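Local coordinates for protein tryptophane-5-halogenase (Microbispora sp. ATCC PTA-5024, PDB 5UAO) that catalyses, as an FAD-dependent halogenase, the chlorination of a peptide-borne tryptophan at carbon 5 during biosynthesis of the lanthipeptide NAI-107, at residues V75-M80 against A365-V370; G213-I216 against R222-Y225; Y228-C231 against L237-E240; S330-E335 against R393-R398; V370-S375 against P380-A385. All coordinates share one frame; numbering follows the deposited sequence.

In the fold
From the N terminus, residues 75-80 open contact 1, which waits almost 300 residues for helix 358-372 to close it. Inside that long loop come two short closures, one after the other: contact 2, the hairpin at the edge of the eight-stranded sheet, and contact 3, which joins inner strand 227-230 of the same sheet to helix 237-242. Tyr-228 packs on Gly-214 and Leu-215 between them. Strand 331-333 then opens contact 4, which crosses contact 1 and closes on helix 383-406; Glu-240 of contact 3 probably hydrogen-bonds His-333 there. Contact 5, enclosed within contact 4, joins helices 358-372 and 383-406 and shares Val-370 with contact 1.

Contact 1: residues V75-M80 against A365-V370; sequences VSYMVM and AVQILV
Tyr-77 and Gln-367 reach toward each other from two helices, and within the two segments they make the whole contact. The phenol OH donates to the amide oxygen, with OH and OE1 only 2.6 Å apart. The bond runs in the carbonyl plane onto a lone pair of OE1, with a C=O...OH angle of 120°. The amide oxygen lies at the ring edge, in its plane, 3.5 Å from both CE2 and CZ, and the ring and amide planes are only 12° apart. Each side chain reaches far from its helix and they come from opposite directions: the tyrosine CG stands anti to its own backbone N (chi1 -174°), and the glutamine chain runs on extended beyond CG. Between residues 75-80 and 365-370 this polar bridge is the only link; at other points helices 76-85 and 358-372 also pack directly. The tyrosine side chain is about 11 Å from the bound FAD, and helix 358-372 begins right at the cofactor, where Leu-359 N hydrogen-bonds FAD. The packing is dense at the glutamine end: Gln-367 is buried against Phe-81 and Tyr-85 of helix 76-85 and Phe-447 of the second subunit, so a polar amide set among aromatic rings has its oxygen satisfied by the phenol. The tyrosine end is looser, for Tyr-77 remains partly exposed although Leu-360 packs on it.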
# COMPACT_ATOMS: atom_id res chain seq x y z
N VAL A 75 3.39 13.84 15.98
CA VAL A 75 2.41 12.74 15.94
C VAL A 75 2.95 11.56 16.77
O VAL A 75 4.16 11.51 17.10
CB VAL A 75 2.10 12.28 14.49
CG1 VAL A 75 1.49 13.36 13.64
CG2 VAL A 75 3.33 11.68 13.81
N SER A 76 2.10 10.57 17.00
CA SER A 76 2.38 9.50 17.91
C SER A 76 3.64 8.72 17.52
O SER A 76 4.50 8.38 18.40
CB SER A 76 1.14 8.62 18.10
OG SER A 76 0.94 7.99 16.87
N TYR A 77 3.88 8.54 16.24
CA TYR A 77 5.09 7.83 15.77
C TYR A 77 6.40 8.41 16.25
O TYR A 77 7.42 7.71 16.49
CB TYR A 77 5.07 7.84 14.24
CG TYR A 77 6.16 7.03 13.62
CD1 TYR A 77 6.04 5.64 13.59
CD2 TYR A 77 7.30 7.62 13.07
CE1 TYR A 77 7.02 4.84 13.02
CE2 TYR A 77 8.30 6.82 12.51
CZ TYR A 77 8.15 5.42 12.51
OH TYR A 77 9.06 4.54 11.98
N MET A 78 6.40 9.74 16.37
CA MET A 78 7.61 10.45 16.73
C MET A 78 8.09 10.04 18.10
O MET A 78 9.31 10.11 18.41
CB MET A 78 7.40 11.95 16.68
CG MET A 78 8.66 12.71 16.46
SD MET A 78 9.46 12.35 14.88
CE MET A 78 11.02 13.19 15.07
N VAL A 79 7.16 9.69 18.98
CA VAL A 79 7.57 9.18 20.30
C VAL A 79 8.45 7.93 20.25
O VAL A 79 9.51 7.86 20.95
CB VAL A 79 6.34 8.90 21.18
CG1 VAL A 79 6.74 8.34 22.54
CG2 VAL A 79 5.53 10.21 21.36
N MET A 80 8.06 6.96 19.43
CA MET A 80 8.89 5.81 19.14
C MET A 80 10.19 6.09 18.45
O MET A 80 11.24 5.50 18.78
CB MET A 80 8.10 4.75 18.40
CG MET A 80 7.02 4.13 19.25
SD MET A 80 6.25 2.72 18.42
CE MET A 80 5.27 3.62 17.24
N ALA A 365 12.21 10.30 6.19
CA ALA A 365 13.38 10.51 5.33
C ALA A 365 14.67 9.98 5.97
O ALA A 365 15.50 9.34 5.30
CB ALA A 365 13.54 12.00 4.98
N VAL A 366 14.83 10.22 7.27
CA VAL A 366 15.99 9.68 8.02
C VAL A 366 16.04 8.16 7.98
O VAL A 366 17.12 7.57 7.78
CB VAL A 366 16.00 10.21 9.44
CG1 VAL A 366 17.06 9.56 10.32
CG2 VAL A 366 16.29 11.72 9.42
N GLN A 367 14.90 7.51 8.16
CA GLN A 367 14.91 6.03 8.15
C GLN A 367 15.25 5.51 6.81
O GLN A 367 15.92 4.50 6.67
CB GLN A 367 13.57 5.42 8.63
CG GLN A 367 13.44 5.53 10.08
CD GLN A 367 12.15 4.91 10.54
OE1 GLN A 367 11.14 5.61 10.78
NE2 GLN A 367 12.16 3.61 10.59
N ILE A 368 14.76 6.18 5.79
CA ILE A 368 15.12 5.85 4.41
C ILE A 368 16.63 5.95 4.18
O ILE A 368 17.27 4.99 3.69
CB ILE A 368 14.33 6.74 3.42
CG1 ILE A 368 12.84 6.37 3.44
CG2 ILE A 368 14.84 6.66 2.00
CD1 ILE A 368 12.01 7.29 2.60
N LEU A 369 17.19 7.07 4.55
CA LEU A 369 18.63 7.29 4.37
C LEU A 369 19.43 6.27 5.14
O LEU A 369 20.38 5.66 4.64
CB LEU A 369 18.99 8.68 4.87
CG LEU A 369 20.53 8.99 4.93
CD1 LEU A 369 21.11 8.99 3.52
CD2 LEU A 369 20.76 10.30 5.63
N VAL A 370 19.05 6.05 6.39
CA VAL A 370 19.87 5.21 7.28
C VAL A 370 19.85 3.75 6.86
O VAL A 370 20.90 3.05 6.92
CB VAL A 370 19.51 5.40 8.73
CG1 VAL A 370 20.30 4.45 9.65
CG2 VAL A 370 19.87 6.84 9.10

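Contact 2: residues G213-I216 against R222-Y225; sequences GGLI and RLHY
Leu-215 and Leu-223 exchange two backbone hydrogen bonds, Leu-215 N to Leu-223 O at 2.7 Å and Leu-223 N to Leu-215 O at 2.8 Å, both nearly straight; they form an antiparallel hydrogen-bonded pair. A third bond comes from a side chain: His-224 ND1 donates to Gly-213 O over 2.9 Å, at an N-H...O angle of 154°. That oxygen lies off the nitrogen corner of the imidazole, almost in the plane of the ring, which a chi1 of 173° swings over to it. Gly-213 and Gly-214 together face Arg-205 on the next strand as a classic beta bulge, and the histidine takes up the carbonyl of its first residue. Gly-214 also lies close in, its CA 3.3 Å from Leu-223 O, where a CB would be tight. Beyond the pair, Arg-222 CA makes a CH...O contact with Leu-215 O. The apolar packing divides between the two faces of the sheet. On one, Leu-215 CB lies 4.2 Å from Leu-223 CB, and these leucines go on to meet Ile-35, Val-204 and Val-60. On the other, Ile-216 CD1 rests 3.5 Å from Arg-222 CG, the two chains side by side, before the arginine leads away. Strands 195-208, 211-217 and 222-223 form an antiparallel meander at the margin of the FAD-binding sheet. A histidine that donates through ND1 must carry its proton there, so this bond, which ties the bulge carbonyl to the neighbouring strand, probably fixes the tautomer or the charged form of the ring.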
# COMPACT_ATOMS: atom_id res chain seq x y z
N GLY A 213 31.67 17.15 -5.22
CA GLY A 213 33.08 16.93 -4.91
C GLY A 213 33.52 17.59 -3.63
O GLY A 213 34.46 17.14 -2.99
N GLY A 214 32.85 18.67 -3.24
CA GLY A 214 33.23 19.37 -2.06
C GLY A 214 32.46 20.62 -1.79
O GLY A 214 31.68 21.07 -2.60
N LEU A 215 32.66 21.20 -0.63
CA LEU A 215 32.00 22.46 -0.27
C LEU A 215 33.06 23.54 0.02
O LEU A 215 34.00 23.28 0.76
CB LEU A 215 31.13 22.27 0.95
CG LEU A 215 30.22 21.02 1.00
CD1 LEU A 215 29.67 20.90 2.37
CD2 LEU A 215 29.11 21.31 0.03
N ILE A 216 32.87 24.74 -0.51
CA ILE A 216 33.75 25.88 -0.21
C ILE A 216 33.00 26.83 0.74
O ILE A 216 31.93 27.33 0.42
CB ILE A 216 34.11 26.66 -1.50
CG1 ILE A 216 34.45 25.72 -2.67
CG2 ILE A 216 35.15 27.76 -1.24
CD1 ILE A 216 35.55 24.75 -2.41
N ARG A 222 37.71 24.27 2.42
CA ARG A 222 37.16 23.25 1.57
C ARG A 222 36.80 22.04 2.41
O ARG A 222 37.64 21.46 3.10
CB ARG A 222 38.14 22.91 0.46
CG ARG A 222 38.34 24.17 -0.40
CD ARG A 222 39.19 23.94 -1.63
NE ARG A 222 40.62 23.89 -1.32
CZ ARG A 222 41.34 22.79 -1.10
NH1 ARG A 222 40.79 21.57 -1.15
NH2 ARG A 222 42.63 22.91 -0.83
N LEU A 223 35.53 21.73 2.44
CA LEU A 223 35.04 20.57 3.18
C LEU A 223 34.71 19.43 2.17
O LEU A 223 34.16 19.67 1.06
CB LEU A 223 33.81 20.97 3.97
CG LEU A 223 33.90 22.25 4.80
CD1 LEU A 223 32.51 22.57 5.30
CD2 LEU A 223 34.90 22.01 5.96
N HIS A 224 35.06 18.21 2.53
CA HIS A 224 34.83 17.08 1.66
C HIS A 224 34.30 15.96 2.49
O HIS A 224 34.93 15.62 3.51
CB HIS A 224 36.12 16.56 1.00
CG HIS A 224 35.91 15.28 0.22
ND1 HIS A 224 35.54 15.27 -1.12
CD2 HIS A 224 35.95 13.98 0.60
CE1 HIS A 224 35.41 14.02 -1.53
NE2 HIS A 224 35.64 13.22 -0.50
N TYR A 225 33.27 15.28 1.99
CA TYR A 225 32.70 14.08 2.66
C TYR A 225 32.35 13.06 1.60
O TYR A 225 32.14 13.39 0.41
CB TYR A 225 31.44 14.40 3.54
CG TYR A 225 31.70 15.50 4.56
CD1 TYR A 225 32.44 15.26 5.71
CD2 TYR A 225 31.31 16.80 4.30
CE1 TYR A 225 32.77 16.28 6.58
CE2 TYR A 225 31.61 17.82 5.17
CZ TYR A 225 32.33 17.53 6.32
OH TYR A 225 32.60 18.57 7.12

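Contact 3: residues Y228-C231 against L237-E240; sequences YVDC and LLLE. With FAD (flavin-adenine dinucleotide), chain E.
Strand 227-230 is one of the parallel strands of the FAD-binding sheet, next to strand 31-35, and here its last residue, Asp-230, takes hold of the start of helix 237-242. Atom OD2 accepts from two consecutive amides. Leu-239 N comes nearly straight at 2.9 Å onto the anti lone pair, whereas Leu-238 N, also at 2.9 Å, is bent to 128° and counts as weak. Leu-237 N, a little farther off, makes a poor angle with OD2 and bonds instead to Thr-232 OG1, the same hydroxyl that hydrogen-bonds Asp-230 OD1. A chi1 of -173° turns the carboxylate away from its backbone nitrogen and out to the helix. Leu-238 packs around this polar centre: its CB lies 3.5 Å from Asp-230 OD2, and its CD2 reaches over to Tyr-228 CB at 3.6 Å, the two side chains crossing at about a right angle. Tyr-228 then runs on, its OH bonded to Tyr-225 N. On the cofactor side, Cys-231 O stands 3.2 Å from FAD O4B, the ring oxygen of the adenosine ribose, and Leu-237 CD2 touches the adenine amino nitrogen N6A at 3.6 Å. An alanine in place of Asp-230 would probably leave the amides of Leu-238 and Leu-239 buried without this acceptor and let the helix start shift beside the adenine. A carboxylate facing the first-turn N-H groups of a helix is likely to be stabilised as the anion, which probably helps fix the helix start that places Leu-237 beside the adenine.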
# COMPACT_ATOMS: atom_id res chain seq x y z
N TYR A 228 26.73 13.54 1.40
CA TYR A 228 26.19 14.77 1.99
C TYR A 228 24.68 14.66 2.26
O TYR A 228 23.91 14.25 1.36
CB TYR A 228 26.40 15.94 1.01
CG TYR A 228 27.85 16.12 0.60
CD1 TYR A 228 28.41 15.32 -0.38
CD2 TYR A 228 28.65 17.05 1.24
CE1 TYR A 228 29.73 15.44 -0.69
CE2 TYR A 228 30.00 17.16 0.93
CZ TYR A 228 30.53 16.40 -0.02
OH TYR A 228 31.91 16.54 -0.34
N VAL A 229 24.24 15.15 3.41
CA VAL A 229 22.80 15.28 3.66
C VAL A 229 22.46 16.79 3.59
O VAL A 229 23.11 17.63 4.25
CB VAL A 229 22.37 14.66 5.01
CG1 VAL A 229 20.87 14.58 5.12
CG2 VAL A 229 22.91 13.25 5.24
N ASP A 230 21.52 17.17 2.71
CA ASP A 230 21.10 18.53 2.63
C ASP A 230 19.98 18.84 3.64
O ASP A 230 18.82 18.45 3.45
CB ASP A 230 20.65 18.89 1.22
CG ASP A 230 20.37 20.36 1.08
OD1 ASP A 230 20.24 21.07 2.10
OD2 ASP A 230 20.24 20.83 -0.09
N CYS A 231 20.38 19.47 4.74
CA CYS A 231 19.47 19.96 5.78
C CYS A 231 19.55 21.49 5.82
O CYS A 231 19.46 22.11 6.90
CB CYS A 231 19.79 19.28 7.14
SG CYS A 231 19.76 17.45 7.08
N LEU A 237 20.35 24.20 -0.63
CA LEU A 237 21.60 24.60 -1.31
C LEU A 237 22.18 23.49 -2.18
O LEU A 237 22.63 23.74 -3.31
CB LEU A 237 22.63 25.00 -0.28
CG LEU A 237 23.66 26.00 -0.71
CD1 LEU A 237 22.92 27.33 -0.75
CD2 LEU A 237 24.81 26.01 0.30
N LEU A 238 22.21 22.25 -1.64
CA LEU A 238 22.73 21.15 -2.41
C LEU A 238 21.75 20.60 -3.40
O LEU A 238 22.08 20.49 -4.61
CB LEU A 238 23.31 20.05 -1.54
CG LEU A 238 24.49 20.38 -0.62
CD1 LEU A 238 24.05 21.17 0.59
CD2 LEU A 238 25.10 19.05 -0.20
N LEU A 239 20.54 20.27 -2.92
CA LEU A 239 19.56 19.57 -3.76
C LEU A 239 19.04 20.43 -4.94
O LEU A 239 19.14 20.06 -6.18
CB LEU A 239 18.37 19.16 -2.92
CG LEU A 239 17.36 18.27 -3.66
CD1 LEU A 239 17.91 16.87 -3.69
CD2 LEU A 239 15.99 18.34 -2.95
N GLU A 240 18.46 21.55 -4.57
CA GLU A 240 17.86 22.45 -5.58
C GLU A 240 18.93 23.27 -6.25
O GLU A 240 18.95 23.35 -7.47
CB GLU A 240 16.84 23.37 -4.98
CG GLU A 240 15.98 24.12 -5.97
CD GLU A 240 15.12 25.20 -5.32
OE1 GLU A 240 14.28 24.92 -4.40
OE2 GLU A 240 15.30 26.39 -5.70
PA FAD E . 16.00 24.98 9.35
O1A FAD E . 15.45 24.91 10.77
O2A FAD E . 15.64 26.13 8.38
O5B FAD E . 17.59 24.77 9.37
C5B FAD E . 18.47 25.06 8.30
C4B FAD E . 19.89 24.92 8.84
O4B FAD E . 20.65 25.00 7.63
C3B FAD E . 20.42 26.02 9.78
O3B FAD E . 21.26 25.47 10.91
C2B FAD E . 21.28 26.90 8.86
O2B FAD E . 22.38 27.64 9.52
C1B FAD E . 21.78 25.84 7.87
N9A FAD E . 22.27 26.46 6.62
C8A FAD E . 21.51 27.05 5.64
N7A FAD E . 22.33 27.48 4.64
C5A FAD E . 23.60 27.18 5.00
C6A FAD E . 24.91 27.43 4.42
N6A FAD E . 25.01 28.07 3.22
N1A FAD E . 25.97 26.97 5.08
C2A FAD E . 25.88 26.31 6.25
N3A FAD E . 24.71 26.08 6.84
C4A FAD E . 23.57 26.50 6.26
N1 FAD E . 6.87 20.58 11.96
C2 FAD E . 6.28 19.78 12.91
O2 FAD E . 6.61 18.56 13.03
N3 FAD E . 5.33 20.27 13.76
C4 FAD E . 4.91 21.56 13.73
O4 FAD E . 4.01 21.91 14.56
C4X FAD E . 5.54 22.47 12.72
N5 FAD E . 5.16 23.77 12.55
C5X FAD E . 5.73 24.58 11.63
C6 FAD E . 5.30 25.89 11.51
C7 FAD E . 5.83 26.74 10.56
C7M FAD E . 5.41 28.17 10.42
C8 FAD E . 6.91 26.27 9.69
C8M FAD E . 7.50 27.22 8.67
C9 FAD E . 7.34 24.96 9.80
C9A FAD E . 6.80 24.06 10.72
N10 FAD E . 7.22 22.69 10.82
C10 FAD E . 6.58 21.89 11.81
C1' FAD E . 8.34 22.05 10.05
C2' FAD E . 9.53 22.01 11.12
O2' FAD E . 9.58 23.37 11.55
C3' FAD E . 11.09 21.93 10.98
O3' FAD E . 11.99 22.32 12.08
C4' FAD E . 11.54 23.10 10.16
O4' FAD E . 10.40 23.84 9.64
C5' FAD E . 12.58 22.54 9.19
O5' FAD E . 13.76 22.22 9.88
P FAD E . 15.09 22.26 8.93
O1P FAD E . 14.82 21.58 7.65
O2P FAD E . 16.13 21.64 9.86
O3P FAD E . 15.45 23.72 8.47

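Contact 4: residues S330-E335 against R393-R398; sequences SGRHRE and RWDAIR
Between residues 330-335 and 393-398 the closest CA atoms, those of Arg-332 and Trp-394, are 7.5 Å apart, and the arginine side chain bridges strand 331-333 to helix 383-406. Arg-332 presents its NE/NH2 edge to Asp-395: NE donates to OD1 at 2.9 Å and NH2 to OD2 at 3.0 Å, making a two-pronged salt bridge. The carboxylate lies at the guanidinium's edge, but the two planes are turned 45° apart; NE meets OD1 from above the carboxylate plane, while NH2 approaches OD2 on the syn side. Arg-332 NH1 turns back to the carbonyl of His-333, at 3.1 Å from its O, which holds the third nitrogen. Along the way Arg-332 CD brushes Trp-394 CB at 4.2 Å, and the indole packs edge-to-face with Tyr-348, about 7 Å from the FAD. Asp-395 OD1 has a second partner in Tyr-250 OH. A leucine in place of Arg-332 would probably leave the Asp-395 carboxylate without its charged mate and the carbonyl of His-333 without this donor. With opposite charges paired by two bonds and a phenol adding a third, the aspartate is likely to remain ionised, tying the small three-stranded sheet to the helix.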
# COMPACT_ATOMS: atom_id res chain seq x y z
N SER A 330 4.68 25.83 0.13
CA SER A 330 4.18 24.46 0.23
C SER A 330 4.48 23.76 -1.07
O SER A 330 4.10 24.24 -2.16
CB SER A 330 2.66 24.41 0.49
OG SER A 330 2.38 24.91 1.78
N GLY A 331 5.07 22.60 -0.97
CA GLY A 331 5.50 21.87 -2.15
C GLY A 331 6.60 20.94 -1.83
O GLY A 331 7.03 20.86 -0.71
N ARG A 332 7.03 20.19 -2.83
CA ARG A 332 8.14 19.28 -2.68
C ARG A 332 9.02 19.40 -3.92
O ARG A 332 8.56 19.85 -4.95
CB ARG A 332 7.69 17.85 -2.50
CG ARG A 332 6.94 17.24 -3.67
CD ARG A 332 6.89 15.72 -3.53
NE ARG A 332 6.05 15.13 -4.58
CZ ARG A 332 6.50 14.81 -5.79
NH1 ARG A 332 7.80 14.90 -6.10
NH2 ARG A 332 5.68 14.31 -6.66
N HIS A 333 10.27 18.99 -3.81
CA HIS A 333 11.13 18.79 -4.96
C HIS A 333 10.83 17.47 -5.65
O HIS A 333 10.17 16.60 -5.08
CB HIS A 333 12.55 18.91 -4.57
CG HIS A 333 12.92 20.30 -4.17
ND1 HIS A 333 12.65 20.81 -2.92
CD2 HIS A 333 13.50 21.29 -4.87
CE1 HIS A 333 13.08 22.05 -2.86
NE2 HIS A 333 13.59 22.37 -4.03
N ARG A 334 11.24 17.37 -6.91
CA ARG A 334 10.97 16.20 -7.73
C ARG A 334 11.60 15.00 -7.10
O ARG A 334 11.01 13.93 -7.08
CB ARG A 334 11.50 16.40 -9.16
CG ARG A 334 10.92 15.51 -10.25
CD ARG A 334 11.51 15.89 -11.60
NE ARG A 334 13.01 15.99 -11.54
CZ ARG A 334 13.78 16.60 -12.47
NH1 ARG A 334 13.24 17.16 -13.56
NH2 ARG A 334 15.11 16.63 -12.34
N GLU A 335 12.79 15.18 -6.53
CA GLU A 335 13.52 14.08 -5.95
C GLU A 335 14.13 14.55 -4.65
O GLU A 335 14.45 15.75 -4.50
CB GLU A 335 14.65 13.67 -6.92
CG GLU A 335 14.25 13.48 -8.39
CD GLU A 335 15.39 12.91 -9.22
OE1 GLU A 335 16.29 13.70 -9.53
OE2 GLU A 335 15.41 11.67 -9.47
N ARG A 393 4.23 9.74 -0.25
CA ARG A 393 3.87 10.10 1.12
C ARG A 393 3.54 11.59 1.20
O ARG A 393 2.50 11.95 1.74
CB ARG A 393 5.00 9.73 2.10
CG ARG A 393 4.85 8.28 2.61
CD ARG A 393 3.91 8.22 3.88
NE ARG A 393 4.77 7.74 4.95
CZ ARG A 393 4.80 8.08 6.20
NH1 ARG A 393 3.91 8.87 6.75
NH2 ARG A 393 5.75 7.52 6.93
N TRP A 394 4.38 12.47 0.62
CA TRP A 394 4.12 13.90 0.68
C TRP A 394 2.86 14.29 -0.11
O TRP A 394 2.02 15.09 0.34
CB TRP A 394 5.36 14.65 0.21
CG TRP A 394 6.40 14.85 1.25
CD1 TRP A 394 7.49 14.07 1.49
CD2 TRP A 394 6.46 15.93 2.20
NE1 TRP A 394 8.26 14.62 2.49
CE2 TRP A 394 7.64 15.74 2.96
CE3 TRP A 394 5.62 17.00 2.51
CZ2 TRP A 394 8.02 16.62 3.98
CZ3 TRP A 394 6.02 17.90 3.53
CH2 TRP A 394 7.19 17.67 4.28
N ASP A 395 2.69 13.70 -1.29
CA ASP A 395 1.55 14.01 -2.12
C ASP A 395 0.22 13.64 -1.45
O ASP A 395 -0.76 14.41 -1.57
CB ASP A 395 1.68 13.34 -3.50
CG ASP A 395 2.76 14.02 -4.41
OD1 ASP A 395 3.22 15.16 -4.13
OD2 ASP A 395 3.13 13.41 -5.44
N ALA A 396 0.19 12.51 -0.75
CA ALA A 396 -0.98 12.10 -0.01
C ALA A 396 -1.31 13.12 1.14
O ALA A 396 -2.49 13.36 1.41
CB ALA A 396 -0.85 10.67 0.54
N ILE A 397 -0.28 13.59 1.86
CA ILE A 397 -0.45 14.59 2.89
C ILE A 397 -1.03 15.83 2.26
O ILE A 397 -1.91 16.45 2.83
CB ILE A 397 0.83 14.85 3.62
CG1 ILE A 397 1.12 13.67 4.52
CG2 ILE A 397 0.76 16.10 4.45
CD1 ILE A 397 2.56 13.58 4.95
N ARG A 398 -0.56 16.18 1.07
CA ARG A 398 -1.05 17.38 0.41
C ARG A 398 -2.57 17.31 0.20
O ARG A 398 -3.30 18.25 0.53
CB ARG A 398 -0.28 17.63 -0.90
CG ARG A 398 -0.84 18.75 -1.75
CD ARG A 398 -1.58 18.22 -2.93
NE ARG A 398 -2.02 19.29 -3.83
CZ ARG A 398 -1.43 19.65 -4.97
NH1 ARG A 398 -0.39 19.00 -5.46
NH2 ARG A 398 -1.95 20.65 -5.69

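Contact 5: residues V370-S375 against P380-A385; sequences VSLLPS and PLPSDA
Prolines and leucines make this contact with no hydrogen bond across it, and one of the prolines, Pro-382, sits at the centre of an inverse gamma turn. That tight turn is closed by a weak bond from Ser-383 N to Leu-381 O, 3.1 Å, and the proline ring points toward Leu-372. The ring's CG comes equally near two atoms of that residue, lying 3.7 Å from Leu-372 CB and 3.7 Å from Leu-372 O, so it fits alongside both the side chain and the carbonyl. The leucine runs antiparallel to the ring, its CD1 4.0 Å from Pro-382 CG. Helix 358-372 ends here and helix 383-406 begins: Leu-373 is the first residue to leave the helical backbone, and Pro-382 occupies the N-cap position of the next helix, whose start is packed onto the last turn of the one before. The second patch joins Pro-374 to Leu-381. Pro-374 CG meets Leu-381 CD1 at 3.8 Å, a methyl brought in by the end of the leucine (chi1 -170°), although the side chain sets out in another direction. Trp-337, from the edge strand of the eight-stranded sheet, packs on Leu-372, Pro-374 and Leu-381 alike. The second subunit lies against the same connection, with its Leu-434 on Leu-372 and its Ala-436 on Pro-380.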
# COMPACT_ATOMS: atom_id res chain seq x y z
N VAL A 370 19.05 6.05 6.39
CA VAL A 370 19.87 5.21 7.28
C VAL A 370 19.85 3.75 6.86
O VAL A 370 20.90 3.05 6.92
CB VAL A 370 19.51 5.40 8.73
CG1 VAL A 370 20.30 4.45 9.65
CG2 VAL A 370 19.87 6.84 9.10
N SER A 371 18.68 3.31 6.40
CA SER A 371 18.55 1.98 5.85
C SER A 371 19.22 1.77 4.52
O SER A 371 19.61 0.66 4.25
CB SER A 371 17.07 1.72 5.55
OG SER A 371 16.34 1.70 6.73
N LEU A 372 19.15 2.76 3.63
CA LEU A 372 19.54 2.57 2.26
C LEU A 372 20.93 3.10 1.85
O LEU A 372 21.38 2.83 0.74
CB LEU A 372 18.48 3.14 1.32
CG LEU A 372 17.08 2.54 1.36
CD1 LEU A 372 16.25 3.14 0.22
CD2 LEU A 372 17.09 1.04 1.27
N LEU A 373 21.59 3.84 2.73
CA LEU A 373 22.90 4.44 2.43
C LEU A 373 23.86 3.32 2.03
O LEU A 373 23.98 2.35 2.74
CB LEU A 373 23.42 5.19 3.62
CG LEU A 373 24.83 5.85 3.47
CD1 LEU A 373 24.76 7.04 2.54
CD2 LEU A 373 25.38 6.26 4.81
N PRO A 374 24.48 3.41 0.84
CA PRO A 374 25.41 2.33 0.51
C PRO A 374 26.64 2.29 1.40
O PRO A 374 27.00 3.29 1.99
CB PRO A 374 25.81 2.63 -0.94
CG PRO A 374 24.71 3.51 -1.47
CD PRO A 374 24.27 4.33 -0.30
N SER A 375 27.25 1.14 1.49
CA SER A 375 28.52 0.94 2.18
C SER A 375 29.68 1.47 1.39
O SER A 375 30.73 1.72 1.96
CB SER A 375 28.82 -0.54 2.33
OG SER A 375 27.74 -1.20 2.92
N PRO A 380 25.05 -0.81 -5.64
CA PRO A 380 23.90 -0.18 -6.38
C PRO A 380 23.21 0.97 -5.60
O PRO A 380 23.11 0.92 -4.37
CB PRO A 380 22.91 -1.35 -6.60
CG PRO A 380 23.45 -2.51 -5.80
CD PRO A 380 24.91 -2.27 -5.51
N LEU A 381 22.79 2.01 -6.29
CA LEU A 381 22.25 3.19 -5.58
C LEU A 381 20.72 3.17 -5.57
O LEU A 381 20.16 3.34 -6.58
CB LEU A 381 22.73 4.46 -6.23
CG LEU A 381 22.41 5.72 -5.42
CD1 LEU A 381 23.18 5.73 -4.11
CD2 LEU A 381 22.77 6.94 -6.25
N PRO A 382 20.05 3.03 -4.43
CA PRO A 382 18.58 2.92 -4.47
C PRO A 382 17.85 4.25 -4.30
O PRO A 382 16.84 4.35 -3.62
CB PRO A 382 18.31 2.03 -3.27
CG PRO A 382 19.29 2.58 -2.28
CD PRO A 382 20.54 2.90 -3.06
N SER A 383 18.31 5.27 -5.00
CA SER A 383 17.76 6.58 -4.90
C SER A 383 16.38 6.71 -5.59
O SER A 383 15.51 7.45 -5.12
CB SER A 383 18.75 7.62 -5.47
OG SER A 383 19.11 7.38 -6.84
N ASP A 384 16.11 5.96 -6.65
CA ASP A 384 14.75 6.04 -7.24
C ASP A 384 13.68 5.51 -6.26
O ASP A 384 12.56 6.09 -6.13
CB ASP A 384 14.65 5.27 -8.55
CG ASP A 384 15.52 5.86 -9.64
OD1 ASP A 384 15.65 7.09 -9.78
OD2 ASP A 384 16.08 5.06 -10.40
N ALA A 385 13.99 4.43 -5.55
CA ALA A 385 13.01 3.88 -4.60
C ALA A 385 12.69 4.89 -3.51
O ALA A 385 11.52 5.05 -3.12
CB ALA A 385 13.50 2.63 -3.94